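Local coordinates for 5' nucleotidase family protein (Staphylococcus aureus subsp. aureus, PDB 4Q7F), which belongs to the 5' nucleotidase family, pairing a metal-binding calcineurin-like phosphoesterase domain with a 5'-nucleotidase C-terminal domain, at residues A[132-137]-A[161-166]; A[182-187]-A[226-231]; A[323-328]-A[513-518]. All blocks are in the same frame, centred on the assembly; numbering follows the deposited sequence.

Contact 1: A[132-137]-A[161-166]; sequences CANIYE and GLTTQF
The side-chain amide of Asn134 grips the backbone of Thr163 at both ends, as a neighbouring strand would. Its OD1 accepts from Thr163 N at 3.0 Å, and its ND2 donates to Thr163 O at 2.7 Å. The second bond is nearly straight (175°): the oxygen lies in the amide plane of Asn134, and the donor meets a lone pair in the carbonyl plane. The first is more bent, with the donor tilted from the plane of the Asn134 carbonyl. CG of Asn134 stands between its backbone N and carbonyl carbon (chi1 69°), which turns the amide toward 161-166. Asparagine suits this place because one short side chain offers a donor and an acceptor together. Just before it, Ala133 N gives a bond of 2.7 Å to Gly161 O, so main chain and side chain together fasten the end of strand 155-163, a member of the six-stranded mixed sheet of the calcineurin-like phosphoesterase domain, to the loop leading into strand 135-137. ND2 also gives to His182 O, and with an N-H on OD1 the amide's orientation is well determined.

Apolar groups fill the tight part around this polar centre. The methyl CD2 of Leu162 packs on the amide carbon CG of Asn134 at 3.7 Å, the side chains crossing at about a right angle, and meets Ala133 CB at 4.2 Å; Ile187 of helix 184-198 touches all three. CD1 of Ile135 reaches Thr163 CB at 3.9 Å, a methyl against the branched carbon, while the hydroxyl of Thr163 is taken by Leu107 O. The ends of both segments diverge into a looser, partly exposed margin: Tyr136 and Glu137 run off along their own strand, where Glu137 pairs with Lys120, and Phe166 turns away to stack on His169.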
ATOM      1  N   CYS A 132     -18.786   0.367  -0.596  1.00 21.94           N
ATOM      2  CA  CYS A 132     -18.081   1.059   0.510  1.00 22.01           C
ATOM      3  C   CYS A 132     -19.107   1.744   1.394  1.00 23.42           C
ATOM      4  O   CYS A 132     -19.617   2.811   1.053  1.00 23.35           O
ATOM      5  CB  CYS A 132     -17.090   2.074  -0.022  1.00 21.64           C
ATOM      6  SG  CYS A 132     -16.167   2.870   1.314  1.00 23.17           S
ATOM      7  N   ALA A 133     -19.405   1.134   2.537  1.00 24.67           N
ATOM      8  CA  ALA A 133     -20.416   1.678   3.445  1.00 26.84           C
ATOM      9  C   ALA A 133     -19.919   2.716   4.466  1.00 27.95           C
ATOM     10  O   ALA A 133     -20.729   3.414   5.103  1.00 28.53           O
ATOM     11  CB  ALA A 133     -21.104   0.526   4.174  1.00 28.29           C
ATOM     12  N   ASN A 134     -18.609   2.865   4.609  1.00 26.67           N
ATOM     13  CA  ASN A 134     -18.104   3.772   5.638  1.00 26.39           C
ATOM     14  C   ASN A 134     -17.327   5.015   5.185  1.00 26.51           C
ATOM     15  O   ASN A 134     -16.701   5.699   6.007  1.00 27.59           O
ATOM     16  CB  ASN A 134     -17.296   2.970   6.656  1.00 26.54           C
ATOM     17  CG  ASN A 134     -16.001   2.445   6.092  1.00 25.28           C
ATOM     18  OD1 ASN A 134     -15.930   2.069   4.934  1.00 24.23           O
ATOM     19  ND2 ASN A 134     -14.959   2.433   6.913  1.00 25.46           N
ATOM     20  N   ILE A 135     -17.355   5.324   3.895  1.00 25.80           N
ATOM     21  CA  ILE A 135     -16.704   6.531   3.393  1.00 25.87           C
ATOM     22  C   ILE A 135     -17.801   7.366   2.788  1.00 27.80           C
ATOM     23  O   ILE A 135     -18.455   6.952   1.806  1.00 27.88           O
ATOM     24  CB  ILE A 135     -15.624   6.258   2.334  1.00 24.69           C
ATOM     25  CG1 ILE A 135     -14.467   5.482   2.949  1.00 23.86           C
ATOM     26  CG2 ILE A 135     -15.117   7.570   1.748  1.00 25.19           C
ATOM     27  CD1 ILE A 135     -13.315   5.208   2.001  1.00 23.10           C
ATOM     28  N   TYR A 136     -18.038   8.526   3.383  1.00 29.38           N
ATOM     29  CA  TYR A 136     -19.084   9.426   2.915  1.00 31.19           C
ATOM     30  C   TYR A 136     -18.541  10.615   2.155  1.00 31.51           C
ATOM     31  O   TYR A 136     -17.459  11.159   2.480  1.00 30.35           O
ATOM     32  CB  TYR A 136     -19.909   9.935   4.101  1.00 33.38           C
ATOM     33  CG  TYR A 136     -20.990   8.997   4.595  1.00 35.68           C
ATOM     34  CD1 TYR A 136     -20.692   7.722   5.069  1.00 35.85           C
ATOM     35  CD2 TYR A 136     -22.316   9.416   4.644  1.00 38.37           C
ATOM     36  CE1 TYR A 136     -21.697   6.874   5.532  1.00 36.51           C
ATOM     37  CE2 TYR A 136     -23.317   8.588   5.123  1.00 39.92           C
ATOM     38  CZ  TYR A 136     -23.006   7.321   5.564  1.00 39.37           C
ATOM     39  OH  TYR A 136     -24.028   6.512   6.033  1.00 42.62           O
ATOM     40  N   GLU A 137     -19.292  11.015   1.142  1.00 32.66           N
ATOM     41  CA  GLU A 137     -18.998  12.214   0.388  1.00 35.28           C
ATOM     42  C   GLU A 137     -20.203  13.113   0.682  1.00 38.79           C
ATOM     43  O   GLU A 137     -21.331  12.816   0.271  1.00 37.80           O
ATOM     44  CB  GLU A 137     -18.884  11.917  -1.087  1.00 36.43           C
ATOM     45  CG  GLU A 137     -18.552  13.145  -1.908  1.00 38.43           C
ATOM     46  CD  GLU A 137     -18.627  12.890  -3.397  1.00 38.92           C
ATOM     47  OE1 GLU A 137     -19.442  12.060  -3.845  1.00 42.44           O
ATOM     48  OE2 GLU A 137     -17.898  13.562  -4.129  1.00 40.92           O
ATOM     49  N   GLY A 161     -19.345  -3.841   2.194  1.00 23.88           N
ATOM     50  CA  GLY A 161     -17.998  -3.382   1.863  1.00 22.99           C
ATOM     51  C   GLY A 161     -17.552  -2.263   2.793  1.00 22.92           C
ATOM     52  O   GLY A 161     -18.280  -1.303   3.044  1.00 23.29           O
ATOM     53  N   LEU A 162     -16.342  -2.395   3.307  1.00 22.88           N
ATOM     54  CA  LEU A 162     -15.777  -1.443   4.247  1.00 22.94           C
ATOM     55  C   LEU A 162     -14.335  -1.178   3.916  1.00 22.64           C
ATOM     56  O   LEU A 162     -13.647  -2.042   3.353  1.00 22.51           O
ATOM     57  CB  LEU A 162     -15.875  -1.997   5.663  1.00 23.85           C
ATOM     58  CG  LEU A 162     -17.302  -2.112   6.190  1.00 24.43           C
ATOM     59  CD1 LEU A 162     -17.414  -3.057   7.384  1.00 25.43           C
ATOM     60  CD2 LEU A 162     -17.846  -0.729   6.505  1.00 25.11           C
ATOM     61  N   THR A 163     -13.877   0.016   4.289  1.00 22.81           N
ATOM     62  CA  THR A 163     -12.522   0.450   3.998  1.00 22.27           C
ATOM     63  C   THR A 163     -11.832   1.031   5.247  1.00 22.78           C
ATOM     64  O   THR A 163     -12.458   1.670   6.097  1.00 24.25           O
ATOM     65  CB  THR A 163     -12.550   1.525   2.887  1.00 21.61           C
ATOM     66  OG1 THR A 163     -13.151   0.991   1.685  1.00 20.77           O
ATOM     67  CG2 THR A 163     -11.153   2.002   2.569  1.00 21.18           C
ATOM     68  N   THR A 164     -10.547   0.781   5.372  1.00 23.01           N
ATOM     69  CA  THR A 164      -9.764   1.380   6.493  1.00 23.19           C
ATOM     70  C   THR A 164     -10.060   2.889   6.633  1.00 23.83           C
ATOM     71  O   THR A 164     -10.018   3.663   5.655  1.00 23.11           O
ATOM     72  CB  THR A 164      -8.260   1.125   6.320  1.00 22.83           C
ATOM     73  OG1 THR A 164      -7.516   1.772   7.387  1.00 23.64           O
ATOM     74  CG2 THR A 164      -7.776   1.640   4.963  1.00 22.24           C
ATOM     75  N   GLN A 165     -10.364   3.305   7.858  1.00 25.54           N
ATOM     76  CA  GLN A 165     -10.687   4.701   8.138  1.00 26.10           C
ATOM     77  C   GLN A 165      -9.456   5.604   8.156  1.00 25.80           C
ATOM     78  O   GLN A 165      -9.600   6.811   8.146  1.00 26.41           O
ATOM     79  CB  GLN A 165     -11.360   4.817   9.516  1.00 27.84           C
ATOM     80  CG  GLN A 165     -10.428   4.497  10.688  1.00 27.69           C
ATOM     81  CD  GLN A 165     -11.157   4.396  12.013  1.00 29.08           C
ATOM     82  OE1 GLN A 165     -12.032   5.191  12.304  1.00 29.92           O
ATOM     83  NE2 GLN A 165     -10.780   3.423  12.831  1.00 29.58           N
ATOM     84  N   PHE A 166      -8.265   5.024   8.074  1.00 24.50           N
ATOM     85  CA  PHE A 166      -7.017   5.772   8.321  1.00 24.82           C
ATOM     86  C   PHE A 166      -6.504   6.616   7.153  1.00 24.58           C
ATOM     87  O   PHE A 166      -5.458   7.217   7.257  1.00 25.36           O
ATOM     88  CB  PHE A 166      -5.946   4.764   8.747  1.00 24.46           C
ATOM     89  CG  PHE A 166      -5.060   5.230   9.866  1.00 25.19           C
ATOM     90  CD1 PHE A 166      -5.586   5.388  11.134  1.00 26.07           C
ATOM     91  CD2 PHE A 166      -3.702   5.412   9.682  1.00 25.06           C
ATOM     92  CE1 PHE A 166      -4.789   5.780  12.187  1.00 27.43           C
ATOM     93  CE2 PHE A 166      -2.892   5.792  10.737  1.00 26.39           C
ATOM     94  CZ  PHE A 166      -3.441   5.989  11.989  1.00 27.51           C
TER

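Contact 2: A[182-187]-A[226-231]; sequences HSAFEI and ENEGYA
With CG opposite its carbonyl carbon (chi1 -46°) and the chain extended beyond it, Glu228 carries its carboxylate straight to the start of helix 184-198. The hydroxyl of Ser183, held opposite the backbone N (chi1 163°), donates to Glu228 OE1 at 2.7 Å on the syn lone pair. The same oxygen accepts from Phe185 N at 3.1 Å, this donor coming from above the carboxylate plane, and OE2 accepts from Ala184 N at 2.9 Å on its syn side but tilted out of that plane. Three donors thus fix the carboxylate's rotation. Ser183 is the N-cap of this helix: its OG also accepts from Glu186 N, so serine fits by giving to the glutamate and receiving from the first turn. The positive helix end would probably favour the charged form of Glu228. Glu228 is itself the N-cap residue of helix 229-236, so the contact joins the starts of two helices of the phosphoesterase domain. Beside the polar grip, the Phe185 ring presents its edge to Ala231, CE2 lying 3.3 Å from the carbonyl O and CD2 3.8 Å from CB; the small alanine lets the ring come close, and Met232 and Ala235 of helix 229-236 extend this apolar side.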
ATOM      1  N   HIS A 182     -15.543   6.877   8.305  1.00 33.20           N
ATOM      2  CA  HIS A 182     -16.044   6.356   9.570  1.00 34.94           C
ATOM      3  C   HIS A 182     -15.406   5.017   9.944  1.00 33.18           C
ATOM      4  O   HIS A 182     -14.997   4.234   9.076  1.00 31.36           O
ATOM      5  CB  HIS A 182     -17.568   6.197   9.496  1.00 37.33           C
ATOM      6  CG  HIS A 182     -18.292   7.470   9.193  1.00 38.86           C
ATOM      7  ND1 HIS A 182     -18.737   8.326  10.175  1.00 42.63           N
ATOM      8  CD2 HIS A 182     -18.660   8.026   8.016  1.00 40.53           C
ATOM      9  CE1 HIS A 182     -19.332   9.365   9.617  1.00 42.75           C
ATOM     10  NE2 HIS A 182     -19.304   9.204   8.307  1.00 41.92           N
ATOM     11  N   SER A 183     -15.306   4.770  11.249  1.00 32.88           N
ATOM     12  CA  SER A 183     -14.799   3.500  11.759  1.00 31.82           C
ATOM     13  C   SER A 183     -15.528   2.314  11.107  1.00 31.30           C
ATOM     14  O   SER A 183     -16.760   2.286  11.090  1.00 31.92           O
ATOM     15  CB  SER A 183     -15.046   3.429  13.260  1.00 33.30           C
ATOM     16  OG  SER A 183     -14.932   2.096  13.722  1.00 33.74           O
ATOM     17  N   ALA A 184     -14.772   1.342  10.599  1.00 29.80           N
ATOM     18  CA  ALA A 184     -15.355   0.152   9.984  1.00 30.00           C
ATOM     19  C   ALA A 184     -16.090  -0.654  11.043  1.00 31.27           C
ATOM     20  O   ALA A 184     -17.125  -1.241  10.765  1.00 31.47           O
ATOM     21  CB  ALA A 184     -14.292  -0.701   9.316  1.00 28.86           C
ATOM     22  N   PHE A 185     -15.567  -0.656  12.260  1.00 31.72           N
ATOM     23  CA  PHE A 185     -16.218  -1.360  13.356  1.00 33.86           C
ATOM     24  C   PHE A 185     -17.598  -0.776  13.639  1.00 35.62           C
ATOM     25  O   PHE A 185     -18.577  -1.518  13.810  1.00 36.23           O
ATOM     26  CB  PHE A 185     -15.376  -1.260  14.634  1.00 35.11           C
ATOM     27  CG  PHE A 185     -16.007  -1.922  15.828  1.00 37.16           C
ATOM     28  CD1 PHE A 185     -17.028  -1.299  16.519  1.00 38.90           C
ATOM     29  CD2 PHE A 185     -15.577  -3.164  16.258  1.00 38.57           C
ATOM     30  CE1 PHE A 185     -17.620  -1.906  17.611  1.00 41.47           C
ATOM     31  CE2 PHE A 185     -16.156  -3.772  17.359  1.00 40.31           C
ATOM     32  CZ  PHE A 185     -17.181  -3.143  18.035  1.00 41.88           C
ATOM     33  N   GLU A 186     -17.670   0.553  13.719  1.00 37.01           N
ATOM     34  CA  GLU A 186     -18.933   1.233  14.045  1.00 38.99           C
ATOM     35  C   GLU A 186     -19.988   1.061  12.964  1.00 37.17           C
ATOM     36  O   GLU A 186     -21.153   0.831  13.267  1.00 37.58           O
ATOM     37  CB  GLU A 186     -18.714   2.719  14.310  1.00 41.59           C
ATOM     38  CG  GLU A 186     -17.839   3.008  15.518  1.00 45.71           C
ATOM     39  CD  GLU A 186     -17.651   4.491  15.762  1.00 49.90           C
ATOM     40  OE1 GLU A 186     -18.397   5.304  15.161  1.00 53.27           O
ATOM     41  OE2 GLU A 186     -16.759   4.836  16.564  1.00 51.88           O
ATOM     42  N   ILE A 187     -19.587   1.188  11.705  1.00 34.75           N
ATOM     43  CA  ILE A 187     -20.545   1.025  10.611  1.00 34.16           C
ATOM     44  C   ILE A 187     -21.039  -0.427  10.558  1.00 33.99           C
ATOM     45  O   ILE A 187     -22.226  -0.679  10.326  1.00 35.26           O
ATOM     46  CB  ILE A 187     -19.958   1.487   9.270  1.00 32.12           C
ATOM     47  CG1 ILE A 187     -19.633   2.981   9.329  1.00 32.32           C
ATOM     48  CG2 ILE A 187     -20.922   1.202   8.128  1.00 32.23           C
ATOM     49  CD1 ILE A 187     -20.792   3.877   9.740  1.00 34.12           C
ATOM     50  N   GLU A 226      -6.367   2.083  12.467  1.00 32.00           N
ATOM     51  CA  GLU A 226      -6.072   1.801  11.055  1.00 29.74           C
ATOM     52  C   GLU A 226      -6.679   0.462  10.672  1.00 29.40           C
ATOM     53  O   GLU A 226      -7.351   0.329   9.645  1.00 27.34           O
ATOM     54  CB  GLU A 226      -4.555   1.738  10.792  1.00 29.56           C
ATOM     55  CG  GLU A 226      -4.223   1.204   9.387  1.00 28.07           C
ATOM     56  CD  GLU A 226      -2.730   1.085   9.090  1.00 27.56           C
ATOM     57  OE1 GLU A 226      -2.386   0.559   8.003  1.00 25.48           O
ATOM     58  OE2 GLU A 226      -1.906   1.501   9.930  1.00 27.26           O
ATOM     59  N   ASN A 227      -6.413  -0.529  11.519  1.00 29.24           N
ATOM     60  CA  ASN A 227      -6.881  -1.888  11.326  1.00 29.24           C
ATOM     61  C   ASN A 227      -7.801  -2.238  12.461  1.00 29.92           C
ATOM     62  O   ASN A 227      -7.419  -2.123  13.636  1.00 29.39           O
ATOM     63  CB  ASN A 227      -5.679  -2.840  11.304  1.00 29.41           C
ATOM     64  CG  ASN A 227      -4.812  -2.643  10.079  1.00 27.82           C
ATOM     65  OD1 ASN A 227      -5.263  -2.859   8.957  1.00 25.39           O
ATOM     66  ND2 ASN A 227      -3.553  -2.259  10.291  1.00 26.06           N
ATOM     67  N   GLU A 228      -9.011  -2.659  12.114  1.00 30.02           N
ATOM     68  CA  GLU A 228     -10.032  -2.978  13.102  1.00 32.08           C
ATOM     69  C   GLU A 228     -10.601  -4.386  12.939  1.00 32.10           C
ATOM     70  O   GLU A 228     -11.651  -4.695  13.498  1.00 33.30           O
ATOM     71  CB  GLU A 228     -11.197  -1.996  12.937  1.00 33.89           C
ATOM     72  CG  GLU A 228     -10.807  -0.533  12.795  1.00 34.09           C
ATOM     73  CD  GLU A 228     -12.011   0.370  12.590  1.00 34.21           C
ATOM     74  OE1 GLU A 228     -12.886   0.402  13.472  1.00 37.42           O
ATOM     75  OE2 GLU A 228     -12.067   1.081  11.573  1.00 32.28           O
ATOM     76  N   GLY A 229      -9.922  -5.234  12.176  1.00 30.78           N
ATOM     77  CA  GLY A 229     -10.416  -6.575  11.894  1.00 29.85           C
ATOM     78  C   GLY A 229     -10.617  -7.466  13.106  1.00 30.82           C
ATOM     79  O   GLY A 229     -11.596  -8.215  13.176  1.00 29.75           O
ATOM     80  N   TYR A 230      -9.699  -7.399  14.067  1.00 31.33           N
ATOM     81  CA  TYR A 230      -9.822  -8.237  15.248  1.00 33.06           C
ATOM     82  C   TYR A 230     -11.029  -7.824  16.086  1.00 35.11           C
ATOM     83  O   TYR A 230     -11.843  -8.668  16.472  1.00 36.03           O
ATOM     84  CB  TYR A 230      -8.557  -8.229  16.101  1.00 33.57           C
ATOM     85  CG  TYR A 230      -8.651  -9.215  17.233  1.00 35.00           C
ATOM     86  CD1 TYR A 230      -9.239  -8.860  18.446  1.00 36.64           C
ATOM     87  CD2 TYR A 230      -8.178 -10.508  17.086  1.00 34.91           C
ATOM     88  CE1 TYR A 230      -9.353  -9.772  19.480  1.00 37.76           C
ATOM     89  CE2 TYR A 230      -8.274 -11.427  18.122  1.00 36.40           C
ATOM     90  CZ  TYR A 230      -8.866 -11.056  19.311  1.00 37.76           C
ATOM     91  OH  TYR A 230      -8.965 -11.974  20.329  1.00 39.09           O
ATOM     92  N   ALA A 231     -11.144  -6.529  16.364  1.00 35.93           N
ATOM     93  CA  ALA A 231     -12.266  -6.018  17.150  1.00 36.87           C
ATOM     94  C   ALA A 231     -13.594  -6.385  16.474  1.00 36.95           C
ATOM     95  O   ALA A 231     -14.579  -6.671  17.146  1.00 37.80           O
ATOM     96  CB  ALA A 231     -12.153  -4.520  17.323  1.00 36.19           C
TER

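Contact 3: A[323-328]-A[513-518]; sequences TLPYDM and NLMRIP
Two irregular segments meet here in a largely apolar contact with a single hydrogen bond: Leu324, Pro325 and Tyr326, in the loop between strands 320-323 and 328-329 of the 5'-nucleotidase C-terminal domain family region, pack against Met515 and Ile517, which lie between helix 501-511 and strand 522-526. Met515, present as selenomethionine, is the centre. Its chain is bent at chi2 and chi3, and the bends bring the methyl CE back to 3.6 Å from Tyr326 OH. CD2 of Leu324 lies against CG of Met515 at 3.9 Å, and the ring carbon CD of Pro325 comes within 4.0 Å of Met515 CB, the two side chains crossing at about a right angle. The flexible, unbranched chain of this residue suits the position, since it can shape itself to a leucine branch, a rigid proline ring and a tyrosine at once. Phe346 of helix 342-355 and Phe508 of helix 501-511 also touch Met515, and Leu509 meets Leu324, so the two helices extend the apolar packing.

Tyr326 bridges the apolar part and the polar main chain. Its ring edge points at Met515 O, CE2 also packs on Met515 CB at 3.9 Å, and its hydroxyl donates to Met515 O at 2.8 Å. The donor is tilted 27° from the carbonyl plane, and the C=O...donor angle is 134°. CG1 of Ile517 also lies 3.4 Å from Tyr326 OH, so the phenol end is bordered by carbon as well as by its acceptor. Met515 buries more surface than any other residue of the contact, while the tyrosine hydroxyl supplies a directional bond to a carbonyl in a segment without regular secondary structure.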
ATOM      1  N   THR A 323      22.635   9.061 -18.610  1.00 39.90           N
ATOM      2  CA  THR A 323      23.767   8.185 -18.347  1.00 42.28           C
ATOM      3  C   THR A 323      24.646   8.940 -17.354  1.00 43.72           C
ATOM      4  O   THR A 323      25.103  10.026 -17.646  1.00 48.16           O
ATOM      5  CB  THR A 323      24.574   7.878 -19.610  1.00 44.93           C
ATOM      6  OG1 THR A 323      23.736   7.211 -20.560  1.00 46.40           O
ATOM      7  CG2 THR A 323      25.761   6.977 -19.278  1.00 45.91           C
ATOM      8  N   LEU A 324      24.859   8.366 -16.180  1.00 43.11           N
ATOM      9  CA  LEU A 324      25.656   8.987 -15.133  1.00 44.31           C
ATOM     10  C   LEU A 324      27.112   8.575 -15.290  1.00 46.71           C
ATOM     11  O   LEU A 324      27.393   7.538 -15.874  1.00 47.06           O
ATOM     12  CB  LEU A 324      25.159   8.511 -13.771  1.00 43.55           C
ATOM     13  CG  LEU A 324      23.650   8.591 -13.542  1.00 42.74           C
ATOM     14  CD1 LEU A 324      23.300   7.966 -12.207  1.00 42.50           C
ATOM     15  CD2 LEU A 324      23.153  10.023 -13.610  1.00 44.60           C
ATOM     16  N   PRO A 325      28.050   9.374 -14.751  1.00 51.03           N
ATOM     17  CA  PRO A 325      29.461   8.993 -14.871  1.00 52.52           C
ATOM     18  C   PRO A 325      29.923   7.939 -13.852  1.00 54.52           C
ATOM     19  O   PRO A 325      31.080   7.531 -13.891  1.00 57.54           O
ATOM     20  CB  PRO A 325      30.203  10.315 -14.664  1.00 53.39           C
ATOM     21  CG  PRO A 325      29.282  11.166 -13.865  1.00 53.25           C
ATOM     22  CD  PRO A 325      27.873  10.663 -14.060  1.00 50.62           C
ATOM     23  N   TYR A 326      29.031   7.499 -12.961  1.00 54.39           N
ATOM     24  CA  TYR A 326      29.375   6.494 -11.953  1.00 54.16           C
ATOM     25  C   TYR A 326      28.156   5.695 -11.491  1.00 53.98           C
ATOM     26  O   TYR A 326      27.005   6.125 -11.664  1.00 52.86           O
ATOM     27  CB  TYR A 326      30.019   7.168 -10.748  1.00 57.74           C
ATOM     28  CG  TYR A 326      29.202   8.312 -10.228  1.00 59.15           C
ATOM     29  CD1 TYR A 326      28.162   8.100  -9.335  1.00 60.51           C
ATOM     30  CD2 TYR A 326      29.457   9.615 -10.644  1.00 61.98           C
ATOM     31  CE1 TYR A 326      27.400   9.149  -8.866  1.00 60.01           C
ATOM     32  CE2 TYR A 326      28.702  10.672 -10.178  1.00 62.72           C
ATOM     33  CZ  TYR A 326      27.673  10.430  -9.289  1.00 62.66           C
ATOM     34  OH  TYR A 326      26.916  11.471  -8.817  1.00 67.96           O
ATOM     35  N   ASP A 327      28.424   4.539 -10.884  1.00 49.69           N
ATOM     36  CA  ASP A 327      27.375   3.658 -10.397  1.00 48.39           C
ATOM     37  C   ASP A 327      26.930   4.061  -8.988  1.00 46.57           C
ATOM     38  O   ASP A 327      27.754   4.463  -8.156  1.00 46.10           O
ATOM     39  CB  ASP A 327      27.869   2.209 -10.365  1.00 48.17           C
ATOM     40  CG  ASP A 327      26.772   1.239 -10.017  1.00 47.46           C
ATOM     41  OD1 ASP A 327      26.019   0.855 -10.928  1.00 50.24           O
ATOM     42  OD2 ASP A 327      26.674   0.839  -8.839  1.00 45.20           O
HETATM   43  N   MSE A 328      25.626   3.937  -8.736  1.00 40.77           N
HETATM   44  CA  MSE A 328      25.030   4.240  -7.439  1.00 40.84           C
HETATM   45  C   MSE A 328      24.095   3.114  -7.059  1.00 40.15           C
HETATM   46  O   MSE A 328      23.021   3.341  -6.493  1.00 38.09           O
HETATM   47  CB  MSE A 328      24.217   5.529  -7.529  1.00 40.85           C
HETATM   48  CG  MSE A 328      25.080   6.783  -7.486  1.00 41.85           C
HETATM   49 SE   MSE A 328      23.930   8.347  -7.158  1.00 41.76          SE
HETATM   50  CE  MSE A 328      22.604   8.105  -8.592  1.00 39.05           C
ATOM     51  N   ASN A 513      24.317  17.400 -15.482  1.00 67.85           N
ATOM     52  CA  ASN A 513      25.094  16.442 -16.282  1.00 74.94           C
ATOM     53  C   ASN A 513      26.332  15.852 -15.585  1.00 77.41           C
ATOM     54  O   ASN A 513      26.528  14.633 -15.595  1.00 79.48           O
ATOM     55  CB  ASN A 513      25.514  17.103 -17.606  1.00 78.04           C
ATOM     56  CG  ASN A 513      26.113  16.118 -18.597  1.00 83.13           C
ATOM     57  OD1 ASN A 513      25.862  14.915 -18.528  1.00 84.07           O
ATOM     58  ND2 ASN A 513      26.886  16.635 -19.544  1.00 86.93           N
ATOM     59  N   LEU A 514      27.151  16.712 -14.979  1.00 79.11           N
ATOM     60  CA  LEU A 514      28.393  16.270 -14.311  1.00 81.84           C
ATOM     61  C   LEU A 514      28.162  15.465 -13.027  1.00 77.93           C
ATOM     62  O   LEU A 514      29.049  14.736 -12.582  1.00 78.73           O
ATOM     63  CB  LEU A 514      29.335  17.457 -14.049  1.00 85.17           C
ATOM     64  CG  LEU A 514      30.101  18.017 -15.263  1.00 90.57           C
ATOM     65  CD1 LEU A 514      29.182  18.468 -16.391  1.00 89.20           C
ATOM     66  CD2 LEU A 514      31.009  19.161 -14.829  1.00 92.69           C
HETATM   67  N   MSE A 515      26.982  15.612 -12.435  1.00 73.94           N
HETATM   68  CA  MSE A 515      26.606  14.868 -11.231  1.00 70.11           C
HETATM   69  C   MSE A 515      27.631  14.948 -10.137  1.00 70.85           C
HETATM   70  O   MSE A 515      28.072  13.925  -9.608  1.00 71.05           O
HETATM   71  CB  MSE A 515      26.355  13.399 -11.586  1.00 70.42           C
HETATM   72  CG  MSE A 515      25.136  13.229 -12.487  1.00 69.93           C
HETATM   73 SE   MSE A 515      23.461  13.611 -11.500  1.00 62.55          SE
HETATM   74  CE  MSE A 515      23.629  12.243 -10.086  1.00 62.07           C
ATOM     75  N   ARG A 516      28.032  16.167  -9.796  1.00 71.37           N
ATOM     76  CA  ARG A 516      28.968  16.375  -8.700  1.00 69.76           C
ATOM     77  C   ARG A 516      28.089  16.622  -7.481  1.00 61.29           C
ATOM     78  O   ARG A 516      27.674  17.748  -7.220  1.00 61.54           O
ATOM     79  CB  ARG A 516      29.884  17.555  -8.986  1.00 74.22           C
ATOM     80  CG  ARG A 516      30.663  17.407 -10.285  1.00 80.78           C
ATOM     81  CD  ARG A 516      31.757  18.453 -10.394  1.00 85.91           C
ATOM     82  NE  ARG A 516      32.732  18.302  -9.312  1.00 90.55           N
ATOM     83  CZ  ARG A 516      33.781  19.098  -9.118  1.00 94.71           C
ATOM     84  NH1 ARG A 516      34.601  18.870  -8.097  1.00 97.90           N
ATOM     85  NH2 ARG A 516      34.014  20.119  -9.932  1.00 97.09           N
ATOM     86  N   ILE A 517      27.798  15.551  -6.748  1.00 54.86           N
ATOM     87  CA  ILE A 517      26.887  15.612  -5.605  1.00 47.96           C
ATOM     88  C   ILE A 517      27.620  15.848  -4.285  1.00 45.08           C
ATOM     89  O   ILE A 517      28.493  15.071  -3.925  1.00 47.37           O
ATOM     90  CB  ILE A 517      26.076  14.295  -5.483  1.00 46.13           C
ATOM     91  CG1 ILE A 517      25.516  13.852  -6.849  1.00 47.85           C
ATOM     92  CG2 ILE A 517      24.966  14.437  -4.452  1.00 42.89           C
ATOM     93  CD1 ILE A 517      24.725  14.914  -7.584  1.00 47.37           C
ATOM     94  N   PRO A 518      27.283  16.934  -3.566  1.00 41.75           N
ATOM     95  CA  PRO A 518      27.941  17.144  -2.274  1.00 41.31           C
ATOM     96  C   PRO A 518      27.432  16.156  -1.230  1.00 37.85           C
ATOM     97  O   PRO A 518      26.338  15.594  -1.392  1.00 34.33           O
ATOM     98  CB  PRO A 518      27.555  18.578  -1.897  1.00 41.65           C
ATOM     99  CG  PRO A 518      26.373  18.904  -2.709  1.00 40.03           C
ATOM    100  CD  PRO A 518      26.492  18.104  -3.978  1.00 40.97           C
TER

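Contacts 1 and 2 are neighbours, their centres 10 Å apart, and together they form one continuous region of the phosphoesterase domain. Asn134 ND2 to His182 O (2.8 Å) and Thr164 OG1 to Glu226 O (2.7 Å), both probable hydrogen bonds, join them directly. The metal centre is close: the side chain of Thr163 is about 8 Å from the magnesium ion and about 11 Å from the manganese ion. Glu226 in contact 2 touches the bound (2R,3S,5R)-5-(6-amino-9H-purin-9-yl)-tetrahydro-2-(hydroxymethyl)furan-3-ol and bonds His247, a magnesium ligand. Contact 3 lies apart, on the opposite side of the chain's centre, with its centre 46 Å from contact 1 and 48 Å from contact 2.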